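Local coordinates for protein Thf1 (Thermosynechococcus elongatus, PDB 5MJR) that may take part in building the photosynthetic membrane and associates with the FtsH protease complex involved in photosystem II repair, at residues A113-Q116 against Q117-G120. Residues are numbered along the deposited sequence; the frame is centred on the assembly and turned at random.
Sequences ASWQ and QYQG
With chi1 at -66° in Trp-115 and -52° in Tyr-118, CG of each lies beside its own backbone N, anti to the carbonyl carbon, and the two side chains slant across one another. The benzo part of the indole makes the touch: CE3 of Trp-115 lies 4.1 Å from CE2 of Tyr-118 and about equally far from CD2. The phenol also lies against the backbone of Trp-115, its CD2 coming within 3.3 Å of the carbonyl oxygen of that residue. Gln-117 supports the phenol on one face, where its CG sits 3.7 Å above the plane and over the ring centre; the same methylene group rests against the carbonyl oxygen of Ser-114.

The backbone leaves helix 105-113 through i+3 to i bonds of 3-10 type. Tyr-118 N donates to Trp-115 O over 3.1 Å, and Gln-119 N to Gln-116 O over 3.0 Å, following the bond from Gln-116 N to Ala-113 O. Both acceptors are approached from well above the carbonyl plane. A water gives Gln-116 O a second donor at 2.7 Å and reaches weakly on to OE1 of Gln-119.

Gln-119 takes an extended conformation that ends the 3-10 turns, and the chain bends again at Gly-120 on its way to helix 123-131. The polar ends of the side chains tie the turn to other parts of the helical fold: Trp-115 NE1 bonds to Pro-67 O, with the indole set on Leu-68 and Leu-71 of helix 67-80, and the Tyr-118 hydroxyl is held by Ser-136 OG and Leu-139 N. Gln-119 NE2 reaches Glu-162 OE1 at the end of helix 150-162, while Gly-120 joins Glu-162 by a backbone bond.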
loop_
_atom_site.group_PDB
_atom_site.type_symbol
_atom_site.label_atom_id
_atom_site.label_comp_id
_atom_site.label_asym_id
_atom_site.label_seq_id
_atom_site.Cartn_x
_atom_site.Cartn_y
_atom_site.Cartn_z
ATOM N N ALA A 113 -1.725 -3.147 10.181
ATOM C CA ALA A 113 -1.457 -2.832 11.598
ATOM C C ALA A 113 -0.272 -3.629 12.141
ATOM O O ALA A 113 0.377 -3.240 13.115
ATOM C CB ALA A 113 -2.707 -3.069 12.441
ATOM N N SER A 114 -0.027 -4.818 11.584
ATOM C CA SER A 114 1.061 -5.711 12.079
ATOM C C SER A 114 2.430 -5.053 11.962
ATOM O O SER A 114 3.367 -5.493 12.635
ATOM C CB SER A 114 1.044 -7.071 11.397
ATOM O OG SER A 114 1.464 -7.055 10.055
ATOM N N TRP A 115 2.573 -4.047 11.113
ATOM C CA TRP A 115 3.846 -3.333 11.003
ATOM C C TRP A 115 4.136 -2.433 12.194
ATOM O O TRP A 115 5.287 -1.974 12.351
ATOM C CB TRP A 115 3.850 -2.590 9.675
ATOM C CG TRP A 115 3.859 -3.424 8.456
ATOM C CD1 TRP A 115 2.760 -3.882 7.767
ATOM C CD2 TRP A 115 4.967 -3.878 7.721
ATOM N NE1 TRP A 115 3.125 -4.571 6.677
ATOM C CE2 TRP A 115 4.495 -4.610 6.592
ATOM C CE3 TRP A 115 6.336 -3.788 7.895
ATOM C CZ2 TRP A 115 5.323 -5.189 5.653
ATOM C CZ3 TRP A 115 7.177 -4.353 6.998
ATOM C CH2 TRP A 115 6.676 -5.086 5.899
ATOM N N GLN A 116 3.105 -2.123 12.979
ATOM C CA GLN A 116 3.306 -1.226 14.121
ATOM C C GLN A 116 4.207 -1.812 15.180
ATOM O O GLN A 116 4.753 -1.082 16.009
ATOM C CB GLN A 116 1.991 -0.797 14.696
ATOM C CG GLN A 116 1.197 0.105 13.738
ATOM C CD GLN A 116 -0.188 0.344 14.103
ATOM O OE1 GLN A 116 -0.555 0.259 15.241
ATOM N NE2 GLN A 116 -1.054 0.645 13.063
ATOM N N GLN A 117 4.438 -3.140 15.136
ATOM C CA GLN A 117 5.346 -3.730 16.109
ATOM C C GLN A 117 6.760 -3.226 15.910
ATOM O O GLN A 117 7.540 -3.350 16.843
ATOM C CB GLN A 117 5.354 -5.207 16.018
ATOM C CG GLN A 117 5.884 -5.739 14.725
ATOM C CD GLN A 117 5.779 -7.199 14.565
ATOM O OE1 GLN A 117 4.812 -7.738 13.876
ATOM N NE2 GLN A 117 6.652 -7.855 15.225
ATOM N N TYR A 118 7.087 -2.611 14.796
ATOM C CA TYR A 118 8.434 -2.044 14.522
ATOM C C TYR A 118 8.616 -0.627 14.989
ATOM O O TYR A 118 9.691 -0.058 14.780
ATOM C CB TYR A 118 8.857 -2.274 13.069
ATOM C CG TYR A 118 8.735 -3.720 12.658
ATOM C CD1 TYR A 118 9.577 -4.711 13.116
ATOM C CD2 TYR A 118 7.747 -4.149 11.747
ATOM C CE1 TYR A 118 9.451 -5.993 12.778
ATOM C CE2 TYR A 118 7.629 -5.435 11.403
ATOM C CZ TYR A 118 8.476 -6.406 11.916
ATOM O OH TYR A 118 8.275 -7.723 11.556
ATOM N N GLN A 119 7.556 -0.061 15.600
ATOM C CA GLN A 119 7.610 1.321 15.987
ATOM C C GLN A 119 8.847 1.718 16.816
ATOM O O GLN A 119 9.181 0.991 17.776
ATOM C CB GLN A 119 6.349 1.622 16.811
ATOM C CG GLN A 119 5.774 3.010 16.609
ATOM C CD GLN A 119 4.273 3.052 17.009
ATOM O OE1 GLN A 119 4.035 2.979 18.199
ATOM N NE2 GLN A 119 3.277 3.023 16.021
ATOM N N GLY A 120 9.546 2.789 16.345
ATOM C CA GLY A 120 10.694 3.423 17.073
ATOM C C GLY A 120 12.099 2.975 16.744
ATOM O O GLY A 120 13.074 3.775 16.915
HETATM O O HOH W 1 3.831 -0.294 18.459
#